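Local coordinates for penicillin binding protein 2X (Streptococcus thermophilus, PDB 5U47) that probably cross-links peptidoglycan strands as a transpeptidase of the division septum and is the kind of enzyme that beta-lactams inactivate by acylating an active-site serine, at residues A[378-392]-A[412-426]. The protein carries 1 engineered substitution. Numbering follows the deposited sequence. Where two conformers were deposited one is given.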
loop_
_atom_site.group_PDB
_atom_site.type_symbol
_atom_site.label_atom_id
_atom_site.label_comp_id
_atom_site.label_asym_id
_atom_site.label_seq_id
_atom_site.Cartn_x
_atom_site.Cartn_y
_atom_site.Cartn_z
ATOM N N TYR A 378 16.563 -5.637 10.552
ATOM C CA TYR A 378 15.940 -4.925 9.437
ATOM C C TYR A 378 14.606 -5.600 9.008
ATOM O O TYR A 378 13.912 -5.101 8.118
ATOM C CB TYR A 378 16.903 -4.790 8.256
ATOM C CG TYR A 378 17.790 -3.554 8.290
ATOM C CD1 TYR A 378 17.239 -2.288 8.079
ATOM C CD2 TYR A 378 19.180 -3.648 8.458
ATOM C CE1 TYR A 378 18.027 -1.152 8.066
ATOM C CE2 TYR A 378 19.984 -2.513 8.454
ATOM C CZ TYR A 378 19.406 -1.263 8.247
ATOM O OH TYR A 378 20.179 -0.110 8.240
ATOM N N LYS A 379 14.308 -6.742 9.627
ATOM C CA LYS A 379 13.054 -7.493 9.468
ATOM C C LYS A 379 12.795 -8.183 8.137
ATOM O O LYS A 379 11.626 -8.506 7.807
ATOM C CB LYS A 379 11.833 -6.640 9.866
ATOM C CG LYS A 379 11.832 -6.220 11.324
ATOM C CD LYS A 379 10.566 -5.446 11.659
ATOM C CE LYS A 379 10.537 -5.030 13.119
ATOM N NZ LYS A 379 10.344 -6.188 14.035
ATOM N N PHE A 380 13.851 -8.408 7.368
ATOM C CA PHE A 380 13.697 -9.169 6.135
ATOM C C PHE A 380 13.198 -10.561 6.465
ATOM O O PHE A 380 13.528 -11.122 7.525
ATOM C CB PHE A 380 14.978 -9.171 5.324
ATOM C CG PHE A 380 15.293 -7.820 4.758
ATOM C CD1 PHE A 380 14.529 -7.318 3.729
ATOM C CD2 PHE A 380 16.308 -7.032 5.291
ATOM C CE1 PHE A 380 14.779 -6.066 3.197
ATOM C CE2 PHE A 380 16.568 -5.770 4.767
ATOM C CZ PHE A 380 15.802 -5.288 3.716
ATOM N N GLY A 381 12.333 -11.082 5.594
ATOM C CA GLY A 381 11.682 -12.377 5.818
ATOM C C GLY A 381 10.402 -12.273 6.663
ATOM O O GLY A 381 9.710 -13.272 6.870
ATOM N N ILE A 382 10.087 -11.067 7.151
ATOM C CA ILE A 382 8.894 -10.840 7.954
ATOM C C ILE A 382 8.020 -9.821 7.230
ATOM O O ILE A 382 8.490 -8.728 6.911
ATOM C CB ILE A 382 9.234 -10.311 9.362
ATOM C CG1 ILE A 382 10.230 -11.258 10.062
ATOM C CG2 ILE A 382 7.975 -10.186 10.209
ATOM C CD1 ILE A 382 10.649 -10.814 11.452
ATOM N N PRO A 383 6.743 -10.164 6.984
ATOM C CA PRO A 383 5.889 -9.182 6.300
ATOM C C PRO A 383 5.709 -7.937 7.157
ATOM O O PRO A 383 5.838 -8.012 8.394
ATOM C CB PRO A 383 4.558 -9.927 6.125
ATOM C CG PRO A 383 4.563 -10.981 7.164
ATOM C CD PRO A 383 5.997 -11.382 7.348
ATOM N N THR A 384 5.444 -6.807 6.514
ATOM C CA THR A 384 5.225 -5.556 7.241
ATOM C C THR A 384 3.875 -5.561 7.987
ATOM O O THR A 384 3.741 -4.947 9.050
ATOM C CB THR A 384 5.288 -4.330 6.303
ATOM O OG1 THR A 384 4.146 -4.293 5.421
ATOM C CG2 THR A 384 6.584 -4.334 5.482
ATOM N N ARG A 385 2.896 -6.272 7.437
ATOM C CA ARG A 385 1.527 -6.295 7.971
ATOM C C ARG A 385 1.015 -4.854 8.060
ATOM O O ARG A 385 0.333 -4.484 9.005
ATOM C CB ARG A 385 1.474 -6.983 9.326
ATOM C CG ARG A 385 2.215 -8.301 9.333
ATOM C CD ARG A 385 1.905 -9.088 10.570
ATOM N NE ARG A 385 2.659 -10.341 10.609
ATOM C CZ ARG A 385 3.736 -10.594 11.352
ATOM N NH1 ARG A 385 4.233 -9.695 12.201
ATOM N NH2 ARG A 385 4.300 -11.791 11.272
ATOM N N PHE A 386 1.315 -4.068 7.020
ATOM C CA PHE A 386 0.993 -2.657 7.018
ATOM C C PHE A 386 -0.466 -2.305 6.729
ATOM O O PHE A 386 -0.829 -1.139 6.847
ATOM C CB PHE A 386 1.984 -1.827 6.170
ATOM C CG PHE A 386 1.777 -1.864 4.687
ATOM C CD1 PHE A 386 1.459 -3.027 4.007
ATOM C CD2 PHE A 386 2.058 -0.708 3.929
ATOM C CE1 PHE A 386 1.356 -3.030 2.636
ATOM C CE2 PHE A 386 1.937 -0.706 2.558
ATOM C CZ PHE A 386 1.575 -1.877 1.913
ATOM N N GLY A 387 -1.278 -3.297 6.378
ATOM C CA GLY A 387 -2.695 -3.096 6.192
ATOM C C GLY A 387 -3.304 -3.748 4.981
ATOM O O GLY A 387 -4.512 -3.873 4.911
ATOM N N MET A 388 -2.486 -4.155 4.025
ATOM C CA MET A 388 -3.020 -4.764 2.821
ATOM C C MET A 388 -3.171 -6.263 2.983
ATOM O O MET A 388 -2.397 -6.890 3.718
ATOM C CB MET A 388 -2.096 -4.522 1.630
ATOM C CG MET A 388 -1.987 -3.089 1.190
ATOM S SD MET A 388 -3.505 -2.423 0.461
ATOM C CE MET A 388 -2.909 -0.842 -0.134
ATOM N N VAL A 389 -4.174 -6.845 2.329
ATOM C CA VAL A 389 -4.325 -8.301 2.344
ATOM C C VAL A 389 -3.549 -8.853 1.150
ATOM O O VAL A 389 -3.411 -8.180 0.125
ATOM C CB VAL A 389 -5.797 -8.758 2.322
ATOM C CG1 VAL A 389 -6.531 -8.198 3.539
ATOM C CG2 VAL A 389 -6.481 -8.354 1.030
ATOM N N GLY A 390 -3.050 -10.079 1.300
ATOM C CA GLY A 390 -2.226 -10.758 0.273
ATOM C C GLY A 390 -0.767 -10.316 0.202
ATOM O O GLY A 390 -0.134 -10.387 -0.852
ATOM N N GLU A 391 -0.226 -9.822 1.306
ATOM C CA GLU A 391 1.172 -9.403 1.313
ATOM C C GLU A 391 2.081 -10.638 1.382
ATOM O O GLU A 391 1.778 -11.575 2.105
ATOM C CB GLU A 391 1.444 -8.504 2.521
ATOM C CG GLU A 391 2.863 -7.970 2.589
ATOM C CD GLU A 391 3.167 -7.193 3.858
ATOM O OE1 GLU A 391 2.375 -7.291 4.848
ATOM O OE2 GLU A 391 4.228 -6.515 3.872
ATOM N N SER A 392 3.195 -10.617 0.647
ATOM C CA SER A 392 4.175 -11.716 0.672
ATOM C C SER A 392 5.182 -11.452 1.787
ATOM O O SER A 392 5.338 -10.295 2.236
ATOM C CB SER A 392 4.886 -11.831 -0.672
ATOM O OG SER A 392 3.960 -12.120 -1.692
ATOM N N ILE A 412 18.464 -13.681 -1.614
ATOM C CA ILE A 412 17.506 -13.199 -0.632
ATOM C C ILE A 412 16.338 -12.571 -1.407
ATOM O O ILE A 412 16.555 -11.888 -2.400
ATOM C CB ILE A 412 18.142 -12.194 0.366
ATOM C CG1 ILE A 412 17.123 -11.773 1.432
ATOM C CG2 ILE A 412 18.685 -10.952 -0.337
ATOM C CD1 ILE A 412 17.729 -11.008 2.586
ATOM N N SER A 413 15.111 -12.845 -0.981
ATOM C CA SER A 413 13.927 -12.320 -1.645
ATOM C C SER A 413 13.197 -11.367 -0.740
ATOM O O SER A 413 12.977 -11.670 0.436
ATOM C CB SER A 413 12.986 -13.442 -2.031
ATOM O OG SER A 413 13.617 -14.272 -2.971
ATOM N N VAL A 414 12.810 -10.231 -1.306
ATOM C CA VAL A 414 12.089 -9.180 -0.572
ATOM C C VAL A 414 10.880 -8.679 -1.357
ATOM O O VAL A 414 10.713 -9.018 -2.533
ATOM C CB VAL A 414 12.998 -7.945 -0.354
ATOM C CG1 VAL A 414 14.295 -8.333 0.333
ATOM C CG2 VAL A 414 13.295 -7.210 -1.669
ATOM N N THR A 415 10.043 -7.879 -0.695
ATOM C CA THR A 415 8.977 -7.154 -1.344
ATOM C C THR A 415 9.421 -5.699 -1.326
ATOM O O THR A 415 10.298 -5.302 -0.540
ATOM C CB THR A 415 7.636 -7.233 -0.592
ATOM O OG1 THR A 415 7.806 -6.711 0.727
ATOM C CG2 THR A 415 7.178 -8.646 -0.504
ATOM N N GLN A 416 8.810 -4.892 -2.186
ATOM C CA GLN A 416 9.134 -3.472 -2.255
ATOM C C GLN A 416 8.897 -2.812 -0.907
ATOM O O GLN A 416 9.714 -1.994 -0.445
ATOM C CB GLN A 416 8.287 -2.757 -3.330
ATOM C CG GLN A 416 8.568 -1.245 -3.326
ATOM C CD GLN A 416 7.768 -0.415 -4.295
ATOM O OE1 GLN A 416 7.876 0.814 -4.266
ATOM N NE2 GLN A 416 6.942 -1.049 -5.129
ATOM N N VAL A 417 7.780 -3.160 -0.270
ATOM C CA VAL A 417 7.449 -2.534 1.010
ATOM C C VAL A 417 8.462 -2.913 2.121
ATOM O O VAL A 417 8.707 -2.110 3.009
ATOM C CB VAL A 417 5.974 -2.733 1.381
ATOM C CG1 VAL A 417 5.692 -4.199 1.724
ATOM C CG2 VAL A 417 5.564 -1.780 2.500
ATOM N N GLN A 418 9.066 -4.107 2.057
ATOM C CA GLN A 418 10.149 -4.466 3.008
ATOM C C GLN A 418 11.378 -3.567 2.790
ATOM O O GLN A 418 12.018 -3.107 3.750
ATOM C CB GLN A 418 10.528 -5.934 2.890
ATOM C CG GLN A 418 9.492 -6.868 3.480
ATOM C CD GLN A 418 9.837 -8.319 3.276
ATOM O OE1 GLN A 418 10.339 -8.701 2.212
ATOM N NE2 GLN A 418 9.536 -9.149 4.277
ATOM N N MET A 419 11.689 -3.285 1.522
ATOM C CA MET A 419 12.788 -2.386 1.233
ATOM C C MET A 419 12.489 -0.984 1.753
ATOM O O MET A 419 13.348 -0.347 2.347
ATOM C CB MET A 419 13.109 -2.348 -0.268
ATOM C CG MET A 419 13.641 -3.673 -0.817
ATOM S SD MET A 419 15.150 -4.257 -0.003
ATOM C CE MET A 419 16.325 -2.977 -0.423
ATOM N N LEU A 420 11.269 -0.499 1.530
ATOM C CA LEU A 420 10.891 0.837 2.002
ATOM C C LEU A 420 11.033 0.942 3.515
ATOM O O LEU A 420 11.545 1.935 4.022
ATOM C CB LEU A 420 9.457 1.196 1.573
ATOM C CG LEU A 420 9.214 1.295 0.045
ATOM C CD1 LEU A 420 7.736 1.561 -0.230
ATOM C CD2 LEU A 420 10.062 2.395 -0.589
ATOM N N ARG A 421 10.556 -0.083 4.208
ATOM C CA ARG A 421 10.628 -0.136 5.662
ATOM C C ARG A 421 12.101 -0.042 6.128
ATOM O O ARG A 421 12.423 0.732 7.027
ATOM C CB ARG A 421 9.998 -1.430 6.156
ATOM C CG ARG A 421 10.077 -1.645 7.651
ATOM C CD ARG A 421 9.383 -2.936 8.079
ATOM N NE ARG A 421 9.987 -4.082 7.428
ATOM C CZ ARG A 421 9.573 -5.353 7.517
ATOM N NH1 ARG A 421 10.214 -6.283 6.836
ATOM N NH2 ARG A 421 8.541 -5.704 8.257
ATOM N N ALA A 422 12.977 -0.798 5.484
ATOM C CA ALA A 422 14.405 -0.805 5.828
ATOM C C ALA A 422 15.021 0.558 5.557
ATOM O O ALA A 422 15.804 1.064 6.381
ATOM C CB ALA A 422 15.135 -1.889 5.045
ATOM N N PHE A 423 14.651 1.161 4.414
ATOM C CA PHE A 423 15.169 2.482 4.064
ATOM C C PHE A 423 14.798 3.560 5.090
ATOM O O PHE A 423 15.562 4.520 5.277
ATOM C CB PHE A 423 14.712 2.950 2.673
ATOM C CG PHE A 423 15.266 2.138 1.517
ATOM C CD1 PHE A 423 16.594 1.722 1.491
ATOM C CD2 PHE A 423 14.474 1.876 0.410
ATOM C CE1 PHE A 423 17.104 1.006 0.398
ATOM C CE2 PHE A 423 14.975 1.160 -0.677
ATOM C CZ PHE A 423 16.287 0.723 -0.674
ATOM N N THR A 424 13.657 3.414 5.770
ATOM C CA THR A 424 13.284 4.432 6.743
ATOM C C THR A 424 14.302 4.542 7.885
ATOM O O THR A 424 14.464 5.622 8.425
ATOM C CB THR A 424 11.865 4.253 7.363
ATOM O OG1 THR A 424 11.792 3.007 8.069
ATOM C CG2 THR A 424 10.811 4.305 6.334
ATOM N N ALA A 425 14.969 3.442 8.266
ATOM C CA ALA A 425 15.944 3.494 9.354
ATOM C C ALA A 425 17.165 4.306 8.913
ATOM O O ALA A 425 17.769 5.018 9.691
ATOM C CB ALA A 425 16.356 2.100 9.782
ATOM N N ILE A 426 17.501 4.216 7.635
ATOM C CA ILE A 426 18.611 4.975 7.090
ATOM C C ILE A 426 18.269 6.466 7.068
ATOM O O ILE A 426 19.106 7.285 7.438
ATOM C CB ILE A 426 18.946 4.478 5.678
ATOM C CG1 ILE A 426 19.324 2.989 5.707
ATOM C CG2 ILE A 426 20.055 5.326 5.044
ATOM C CD1 ILE A 426 20.606 2.668 6.437
HETATM O O HOH W 1 12.278 -4.661 5.990
HETATM O O HOH W 2 12.468 -10.344 2.893
HETATM O O HOH W 3 6.302 -7.680 2.648
#
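The carbonyl oxygen of I382 is gripped by two side chains of helix 416-427, an example of a loop tied to a helix through the loop's own backbone. R421 NH1 donates to I382 O over 3.0 Å, almost in line with the carbonyl and within the guanidinium plane, while R421 NH2 adds a weak bond to the same oxygen. Q418 NE2 reaches I382 O at 2.9 Å from above the carbonyl plane, with the acceptor lying in the plane of the Q418 amide. The guanidinium is sandwiched between two aliphatic groups, which limits its tilting: CB of K379 sits over its centre, and T384 CG2 covers the opposite face nearer the rim. With chi3 turned to 59°, the otherwise extended R421 chain bends into this slot, and its NE donates to a water that also bridges Y378 O and Q418 O.

The start of the helix is tied in as well. T415 and Q418 form a capping box, T415 N donating to Q418 OE1 and Q418 N to T415 OG1, and a second water links T415 OG1 with E391 OE2 and S392 O. That carboxylate organises its own loop, for E391 OE2 accepts from T384 N and T384 OG1 on opposite faces of its plane.

Apolar contacts accompany the polar centre. V417 CG2 lies over a face of the F386 ring, 4.0 Å from its centroid, a CH-pi contact. The F380 ring meets A422 CB through CZ at 3.7 Å and V414 CG1 through CD1 at 3.6 Å, and M419 SD makes an oblique Met-aromatic contact with it.

Within the transpeptidase domain, the contact thus joins the loop following helix 368-377 to helix 416-427 and the residues just before it. Helix 297-308 closes in through M297 against F380 and S303 bonded to Y378 OH, while M432 of strand 432-433 packs on K379 and R421.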